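Local coordinates for protein Non-ribosomal peptide synthetase (Streptomyces halstedii, PDB 3WV4) that is a non-ribosomal peptide synthetase protein whose modelled part belongs to the AMP-binding enzyme family of the ANL clan, at residues Q217-A221 against P395-A399; A222-N226 against L253-T258; I287-A292 against N314-L319; R347-P352 against V363-L367. One frame throughout, in Å; residues are numbered along the deposited sequence.

Contact 1 of 4, residues Q217-A221 against P395-A399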
# COMPACT_ATOMS: atom_id res chain seq x y z
N GLN A 217 0.79 9.18 -9.24
CA GLN A 217 -0.27 8.18 -9.26
C GLN A 217 -0.53 7.70 -7.82
O GLN A 217 -1.67 7.49 -7.42
CB GLN A 217 0.13 6.98 -10.12
CG GLN A 217 -0.11 7.12 -11.60
CD GLN A 217 1.08 7.70 -12.33
OE1 GLN A 217 1.75 8.59 -11.84
NE2 GLN A 217 1.34 7.18 -13.50
N ILE A 218 0.54 7.52 -7.06
CA ILE A 218 0.46 6.96 -5.72
C ILE A 218 -0.31 7.92 -4.85
O ILE A 218 -1.27 7.54 -4.22
CB ILE A 218 1.86 6.65 -5.11
CG1 ILE A 218 2.54 5.44 -5.82
CG2 ILE A 218 1.75 6.26 -3.64
CD1 ILE A 218 4.00 5.26 -5.39
N VAL A 219 0.08 9.19 -4.87
CA VAL A 219 -0.56 10.18 -4.06
C VAL A 219 -1.97 10.31 -4.51
O VAL A 219 -2.90 10.38 -3.67
CB VAL A 219 0.18 11.51 -4.17
CG1 VAL A 219 -0.55 12.64 -3.47
CG2 VAL A 219 1.57 11.37 -3.55
N PHE A 220 -2.20 10.32 -5.82
CA PHE A 220 -3.57 10.44 -6.32
C PHE A 220 -4.42 9.30 -5.83
O PHE A 220 -5.49 9.48 -5.26
CB PHE A 220 -3.64 10.48 -7.86
CG PHE A 220 -5.01 10.36 -8.34
CD1 PHE A 220 -5.82 11.46 -8.31
CD2 PHE A 220 -5.56 9.13 -8.64
CE1 PHE A 220 -7.14 11.38 -8.66
CE2 PHE A 220 -6.91 9.04 -9.00
CZ PHE A 220 -7.69 10.17 -8.99
N ALA A 221 -3.95 8.07 -6.04
CA ALA A 221 -4.74 6.94 -5.59
C ALA A 221 -4.99 6.99 -4.10
O ALA A 221 -6.08 6.67 -3.67
CB ALA A 221 -4.09 5.59 -6.00
N PRO A 395 -5.89 8.94 -13.27
CA PRO A 395 -4.61 9.38 -12.75
C PRO A 395 -3.99 8.42 -11.74
O PRO A 395 -3.02 8.76 -11.11
CB PRO A 395 -4.93 10.73 -12.07
CG PRO A 395 -6.30 11.11 -12.56
CD PRO A 395 -6.99 9.80 -12.83
N HIS A 396 -4.57 7.25 -11.60
CA HIS A 396 -4.08 6.16 -10.73
C HIS A 396 -3.46 5.05 -11.58
O HIS A 396 -2.79 4.17 -11.03
CB HIS A 396 -5.21 5.58 -9.90
CG HIS A 396 -6.36 5.03 -10.69
ND1 HIS A 396 -6.72 5.49 -11.95
CD2 HIS A 396 -7.28 4.11 -10.36
CE1 HIS A 396 -7.79 4.83 -12.36
NE2 HIS A 396 -8.16 3.99 -11.41
N VAL A 397 -3.75 5.05 -12.89
CA VAL A 397 -3.20 4.03 -13.77
C VAL A 397 -1.70 4.19 -13.74
O VAL A 397 -1.21 5.25 -14.10
CB VAL A 397 -3.66 4.19 -15.20
CG1 VAL A 397 -2.83 3.21 -16.08
CG2 VAL A 397 -5.16 3.92 -15.30
N MET A 398 -0.98 3.16 -13.32
CA MET A 398 0.45 3.26 -13.05
C MET A 398 1.21 3.24 -14.36
O MET A 398 0.61 3.16 -15.41
CB MET A 398 0.89 2.09 -12.12
CG MET A 398 0.28 2.17 -10.72
SD MET A 398 0.88 3.61 -9.77
CE MET A 398 -0.47 3.60 -8.55
N ALA A 399 2.53 3.33 -14.29
CA ALA A 399 3.34 3.55 -15.46
C ALA A 399 3.67 2.30 -16.30
O ALA A 399 4.46 2.45 -17.18
CB ALA A 399 4.65 4.19 -15.05
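Q217 touches all five residues of 395-399 where helix 215-229 lies against the loop after strand 388-393, in the fold of the AMP-binding enzyme family (ANL clan). Its side-chain amide donates from NE2 to V397 O at 3.3 Å, with an N-H...O angle of 155°. V397 O lies near the plane of the Q217 amide, on the NE2 side. A bend in the Q217 chain turns the amide along the loop. Q217 CA makes a CA-H...O contact with P395 O at 3.4 Å. The bent chain of M398 brings its SD to 3.5 Å from Q217 CB, with M398 CE beside it, 3.8 Å from the same Q217 CB. I218 points away from the loop and touches M398 CE only loosely; it packs instead on Y250 and L253 of helix 246-258. F220 holds CG anti to its backbone N (chi1 170°), and its ring meets P395. P395 CB sits over the centre of one ring face, 3.7 Å from the F220 centroid and 9° off the ring normal, a CH-pi contact. H396 CB lies at the ring edge, in plane. The F220 ring also meets that of Y43. One turn on from Q217, A221 CB closes the contact at 4.1 Å from H396 CB.

Contact 2 of 4, residues A222-N226 against L253-T258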
# COMPACT_ATOMS: atom_id res chain seq x y z
N ALA A 222 -4.02 7.39 -3.28
CA ALA A 222 -4.29 7.47 -1.83
C ALA A 222 -5.39 8.50 -1.53
O ALA A 222 -6.30 8.20 -0.78
CB ALA A 222 -3.04 7.78 -1.04
N SER A 223 -5.32 9.67 -2.16
CA SER A 223 -6.35 10.74 -1.96
C SER A 223 -7.70 10.27 -2.45
O SER A 223 -8.74 10.56 -1.87
CB SER A 223 -5.94 12.04 -2.68
OG SER A 223 -6.04 11.88 -4.12
N SER A 224 -7.72 9.48 -3.50
CA SER A 224 -9.02 9.04 -4.05
C SER A 224 -9.69 7.96 -3.21
O SER A 224 -10.91 7.97 -2.96
CB SER A 224 -8.84 8.55 -5.49
OG SER A 224 -10.04 8.09 -6.04
N ILE A 225 -8.92 6.98 -2.80
CA ILE A 225 -9.43 5.97 -1.88
C ILE A 225 -9.99 6.64 -0.61
O ILE A 225 -11.08 6.33 -0.08
CB ILE A 225 -8.27 4.98 -1.51
CG1 ILE A 225 -7.93 4.06 -2.67
CG2 ILE A 225 -8.69 4.17 -0.33
CD1 ILE A 225 -6.55 3.42 -2.59
N ASN A 226 -9.22 7.59 -0.11
CA ASN A 226 -9.58 8.24 1.14
C ASN A 226 -10.78 9.14 0.99
O ASN A 226 -11.58 9.22 1.93
CB ASN A 226 -8.48 9.05 1.78
CG ASN A 226 -8.81 9.30 3.24
OD1 ASN A 226 -9.36 8.45 3.92
ND2 ASN A 226 -8.63 10.48 3.66
N LEU A 253 0.44 5.36 3.65
CA LEU A 253 0.20 6.63 2.95
C LEU A 253 -1.03 7.34 3.41
O LEU A 253 -1.02 8.58 3.65
CB LEU A 253 0.12 6.41 1.46
CG LEU A 253 1.40 5.82 0.87
CD1 LEU A 253 1.14 5.17 -0.50
CD2 LEU A 253 2.40 6.91 0.76
N ILE A 254 -2.12 6.60 3.54
CA ILE A 254 -3.37 7.22 3.90
C ILE A 254 -3.33 7.71 5.37
O ILE A 254 -3.88 8.80 5.68
CB ILE A 254 -4.54 6.30 3.64
CG1 ILE A 254 -4.71 6.16 2.12
CG2 ILE A 254 -5.80 6.86 4.30
CD1 ILE A 254 -5.46 4.95 1.70
N SER A 255 -2.73 6.94 6.27
CA SER A 255 -2.56 7.44 7.64
C SER A 255 -1.80 8.70 7.58
O SER A 255 -2.14 9.65 8.22
CB SER A 255 -1.87 6.47 8.59
OG SER A 255 -2.44 5.19 8.47
N THR A 256 -0.74 8.71 6.80
CA THR A 256 0.13 9.89 6.74
C THR A 256 -0.62 11.08 6.10
O THR A 256 -0.56 12.20 6.60
CB THR A 256 1.43 9.54 6.03
OG1 THR A 256 2.03 8.40 6.66
CG2 THR A 256 2.37 10.68 6.09
N LEU A 257 -1.40 10.83 5.07
CA LEU A 257 -2.20 11.89 4.39
C LEU A 257 -3.11 12.58 5.38
O LEU A 257 -3.21 13.79 5.38
CB LEU A 257 -3.02 11.28 3.24
CG LEU A 257 -4.13 12.08 2.60
CD1 LEU A 257 -3.59 13.32 1.89
CD2 LEU A 257 -4.83 11.21 1.56
N THR A 258 -3.73 11.83 6.28
CA THR A 258 -4.75 12.36 7.10
C THR A 258 -4.29 12.65 8.54
O THR A 258 -5.02 13.23 9.27
CB THR A 258 -5.92 11.35 7.24
OG1 THR A 258 -5.42 10.13 7.81
CG2 THR A 258 -6.53 11.06 5.88
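I254 faces A222, I225 and N226, and a different branch serves each neighbour. Its CG1 packs against A222 CB at 3.9 Å. Its CD1 meets I225 CG2, also at 3.9 Å, and the two isoleucine side chains cross at about a right angle. Its CG2, anti to the backbone N, lies by the amide of N226, and these side chains cross at a slant. N226 and T258 approach from opposite directions. N226 ND2 is modelled 3.1 Å from T258 CG2, which is unusually short and doubtful. The N226 amide has its polar partner elsewhere: OD1 accepts a hydrogen bond from Y231 N. T258 OG1 lies between the backbone N and the carbonyl carbon (chi1 59°), which turns it back to donate to I254 O at 2.9 Å and leaves CG2 toward N226. I254 O also accepts from T258 N, and the two donors reach it from opposite faces of its carbonyl plane. L257 sends CD2 to the backbone of S223, 3.9 Å from S223 CA. At the other end, A222 CB lies against L253 CB, while L253 also packs on F112 and Y113 of helix 106-116. The short axes pass 9.8 Å apart at a signed crossing angle of -80°. This is near-perpendicular helix-helix packing, here between helices 215-229 and 246-258 in the buried interior of the AMP-binding enzyme family fold.

Contact 3 of 4, residues I287-A292 against N314-L319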
# COMPACT_ATOMS: atom_id res chain seq x y z
N ILE A 287 -8.80 -5.77 6.21
CA ILE A 287 -8.85 -7.22 6.37
C ILE A 287 -8.82 -7.95 5.02
O ILE A 287 -8.96 -7.34 3.95
CB ILE A 287 -10.17 -7.67 7.06
CG1 ILE A 287 -11.37 -7.16 6.25
CG2 ILE A 287 -10.24 -7.16 8.49
CD1 ILE A 287 -12.66 -7.86 6.59
N VAL A 288 -8.70 -9.26 5.14
CA VAL A 288 -8.78 -10.24 4.06
C VAL A 288 -9.69 -11.36 4.61
O VAL A 288 -9.83 -11.49 5.84
CB VAL A 288 -7.33 -10.71 3.78
CG1 VAL A 288 -7.26 -11.98 2.98
CG2 VAL A 288 -6.54 -9.62 3.10
N PRO A 289 -10.40 -12.12 3.73
CA PRO A 289 -11.33 -13.12 4.27
C PRO A 289 -10.77 -13.96 5.42
O PRO A 289 -11.46 -14.16 6.44
CB PRO A 289 -11.65 -13.98 3.05
CG PRO A 289 -11.65 -12.97 1.94
CD PRO A 289 -10.50 -12.05 2.26
N SER A 290 -9.52 -14.42 5.26
CA SER A 290 -8.93 -15.31 6.23
C SER A 290 -8.80 -14.60 7.58
O SER A 290 -9.25 -15.13 8.58
CB SER A 290 -7.62 -15.93 5.73
OG SER A 290 -6.58 -14.97 5.79
N LEU A 291 -8.27 -13.39 7.59
CA LEU A 291 -8.24 -12.59 8.82
C LEU A 291 -9.63 -12.26 9.42
O LEU A 291 -9.81 -12.24 10.64
CB LEU A 291 -7.48 -11.29 8.58
CG LEU A 291 -7.17 -10.41 9.80
CD1 LEU A 291 -6.54 -11.21 10.92
CD2 LEU A 291 -6.26 -9.24 9.41
N ALA A 292 -10.61 -11.99 8.58
CA ALA A 292 -11.97 -11.72 9.09
C ALA A 292 -12.61 -12.94 9.84
O ALA A 292 -13.19 -12.76 10.93
CB ALA A 292 -12.85 -11.28 7.96
N ASN A 314 -12.03 -4.51 2.91
CA ASN A 314 -11.63 -5.75 2.35
C ASN A 314 -11.26 -5.51 0.91
O ASN A 314 -12.09 -5.03 0.11
CB ASN A 314 -12.76 -6.78 2.42
CG ASN A 314 -12.31 -8.16 1.94
OD1 ASN A 314 -11.46 -8.78 2.56
ND2 ASN A 314 -12.88 -8.63 0.87
N SER A 315 -10.00 -5.81 0.60
CA SER A 315 -9.56 -5.94 -0.77
C SER A 315 -9.27 -7.44 -0.92
O SER A 315 -9.92 -8.28 -0.27
CB SER A 315 -8.36 -4.97 -1.09
OG SER A 315 -7.35 -4.92 -0.09
N ALA A 316 -8.33 -7.81 -1.76
CA ALA A 316 -7.92 -9.21 -1.87
C ALA A 316 -8.97 -10.13 -2.50
O ALA A 316 -8.67 -10.70 -3.56
CB ALA A 316 -7.48 -9.77 -0.51
N ALA A 317 -10.15 -10.32 -1.89
CA ALA A 317 -11.13 -11.34 -2.37
C ALA A 317 -12.48 -11.28 -1.70
O ALA A 317 -12.60 -10.82 -0.60
CB ALA A 317 -10.56 -12.75 -2.19
N ALA A 318 -13.49 -11.79 -2.37
CA ALA A 318 -14.85 -11.78 -1.91
C ALA A 318 -14.99 -12.21 -0.46
O ALA A 318 -14.46 -13.23 -0.01
CB ALA A 318 -15.70 -12.69 -2.81
N LEU A 319 -15.71 -11.40 0.28
CA LEU A 319 -16.00 -11.66 1.66
C LEU A 319 -17.39 -12.29 1.66
O LEU A 319 -18.31 -11.70 1.11
CB LEU A 319 -16.00 -10.32 2.40
CG LEU A 319 -15.81 -10.33 3.93
CD1 LEU A 319 -14.50 -10.99 4.33
CD2 LEU A 319 -15.85 -8.89 4.40
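I287 and L319 meet through their methyl ends, with I287 CD1 4.0 Å from L319 CD2 and the side chains crossing at about a right angle. The other branch of L319 serves the start of helix 289-300: CD1 lies 3.8 Å from P289 CA and also touches A292 CB. V288, at the N-cap position of that helix, packs CG2 on A316 CB at 3.7 Å. The P289 ring adds its CG, which rests by the carbonyl oxygens of A317 and A318. The polar contacts centre on N314. Its CA makes a CA-H...O contact with I287 O at 3.5 Å, nearly straight at 172°. Its OD1 faces V288 CA and P289 CD, each at 3.4 Å. The same OD1 is near I287 O, but both are acceptors and do not bond. The N314 amide is fixed within its own loop, where ND2 donates to A317 O at 2.7 Å with the acceptor in the amide plane. CG anti to the backbone N (chi1 -175°) places the amide between this loop and the helix start. The chemistry implies a loop held partly by its own hydrogen bond, with apolar packing serving the helix start and the CA-H...O contact linking N314 to strand-end I287.

Contact 4 of 4, residues R347-P352 against V363-L367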
# COMPACT_ATOMS: atom_id res chain seq x y z
N ARG A 347 -6.24 0.52 -7.19
CA ARG A 347 -7.60 0.15 -6.87
C ARG A 347 -8.56 0.63 -7.93
O ARG A 347 -8.32 1.65 -8.61
CB ARG A 347 -7.97 0.63 -5.45
CG ARG A 347 -9.24 0.03 -4.95
CD ARG A 347 -9.43 0.08 -3.44
NE ARG A 347 -8.48 -0.78 -2.78
CZ ARG A 347 -7.84 -0.47 -1.65
NH1 ARG A 347 -8.12 0.68 -1.01
NH2 ARG A 347 -7.00 -1.34 -1.10
N ILE A 348 -9.64 -0.09 -8.08
CA ILE A 348 -10.57 0.18 -9.18
C ILE A 348 -11.89 0.73 -8.71
O ILE A 348 -12.40 1.71 -9.30
CB ILE A 348 -10.82 -1.09 -10.00
CG1 ILE A 348 -9.49 -1.34 -10.70
CG2 ILE A 348 -11.96 -0.87 -11.00
CD1 ILE A 348 -9.26 -2.64 -11.43
N SER A 349 -12.47 0.06 -7.73
CA SER A 349 -13.79 0.42 -7.27
C SER A 349 -13.86 0.24 -5.79
O SER A 349 -13.13 -0.62 -5.20
CB SER A 349 -14.87 -0.44 -7.91
OG SER A 349 -14.77 -1.81 -7.44
N ILE A 350 -14.71 1.06 -5.18
CA ILE A 350 -15.05 0.96 -3.76
C ILE A 350 -16.54 1.18 -3.58
O ILE A 350 -17.10 2.01 -4.22
CB ILE A 350 -14.28 2.03 -2.91
CG1 ILE A 350 -12.80 1.83 -3.02
CG2 ILE A 350 -14.75 1.96 -1.46
CD1 ILE A 350 -12.01 2.87 -2.21
N MET A 351 -17.18 0.34 -2.78
CA MET A 351 -18.54 0.51 -2.42
C MET A 351 -18.56 1.51 -1.31
O MET A 351 -17.95 1.32 -0.26
CB MET A 351 -19.16 -0.75 -1.88
CG MET A 351 -20.67 -0.64 -1.71
SD MET A 351 -21.55 -0.25 -3.29
CE MET A 351 -22.02 -1.81 -3.89
N PRO A 352 -19.30 2.59 -1.51
CA PRO A 352 -19.31 3.57 -0.43
C PRO A 352 -19.86 2.99 0.88
O PRO A 352 -20.88 2.33 0.84
CB PRO A 352 -20.25 4.66 -0.97
CG PRO A 352 -20.08 4.62 -2.44
CD PRO A 352 -19.84 3.14 -2.78
N VAL A 363 -19.00 -4.69 -6.54
CA VAL A 363 -17.76 -4.27 -5.90
C VAL A 363 -17.60 -2.72 -5.89
O VAL A 363 -16.48 -2.17 -5.83
CB VAL A 363 -16.52 -4.91 -6.58
CG1 VAL A 363 -16.47 -6.39 -6.25
CG2 VAL A 363 -16.49 -4.65 -8.08
N GLY A 364 -18.71 -2.03 -6.04
CA GLY A 364 -18.74 -0.57 -5.83
C GLY A 364 -18.60 0.29 -7.04
O GLY A 364 -18.78 -0.16 -8.21
N LEU A 365 -18.26 1.55 -6.78
CA LEU A 365 -18.21 2.59 -7.82
C LEU A 365 -16.77 2.86 -8.10
O LEU A 365 -15.95 2.64 -7.25
CB LEU A 365 -18.87 3.84 -7.29
CG LEU A 365 -20.37 3.74 -7.07
CD1 LEU A 365 -20.86 4.88 -6.20
CD2 LEU A 365 -21.06 3.78 -8.42
N PRO A 366 -16.44 3.35 -9.31
CA PRO A 366 -15.09 3.78 -9.61
C PRO A 366 -14.54 4.70 -8.56
O PRO A 366 -15.30 5.37 -7.89
CB PRO A 366 -15.23 4.60 -10.87
CG PRO A 366 -16.59 4.34 -11.41
CD PRO A 366 -17.43 3.83 -10.29
N LEU A 367 -13.23 4.73 -8.42
CA LEU A 367 -12.59 5.65 -7.51
C LEU A 367 -12.90 7.04 -8.02
O LEU A 367 -13.00 7.28 -9.24
CB LEU A 367 -11.11 5.47 -7.53
CG LEU A 367 -10.41 4.25 -6.92
CD1 LEU A 367 -8.98 4.63 -6.57
CD2 LEU A 367 -11.09 3.70 -5.69
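I350 and L365 pair closely in a beta hairpin of strands 349-350 and 362-366, antiparallel and hydrogen-bonded. I350 N donates to L365 O at 2.9 Å, and L365 N returns a bond to I350 O at 2.8 Å. The second donor stands well above the carbonyl plane of I350. I348 and S349 form a classic beta bulge facing Y340 of strand 335-340. The CA atoms come closest at M351 and G364, 3.6 Å apart. The backbone angles of G364 call for glycine, and its lack of a side chain permits this approach. L367 fills the buried end. Its CD2 lies 3.7 Å from I350 CG1, and its CD1 lies by R347 O. CG anti to the carbonyl carbon (chi1 -71°) helps bring this side chain across the hairpin. L367 N donates to I348 O over 3.3 Å; this bond is bent (139°) and comes in above the I348 carbonyl plane. Helix 215-229 covers this side, with V228 and L229 on I350. The other side is looser and partly open to solvent. There P352 and L365 cross at about a right angle, and L365 CD1 rests against the P352 ring, 3.8 Å from CG and 4.0 Å from CD.

Overall arrangement
Following the chain from the N terminus, helix 215-229 comes first and supplies one side of both contact 1 and contact 2. Contact 2 closes early, on helix 246-258. Contact 3 then joins the end of strand 284-287 and the start of helix 289-300 to the loop after strand 311-314. Contact 4 closes a short hairpin in the same mixed sheet. Contact 1 closes last, at 395-399, and spans the other three, which follow one another in series and do not cross. Contact 4 touches all the others: H396 meets R347, I225 meets R347 and L367, and S315 lies by R347. Contact 3 touches neither contact 1 nor contact 2.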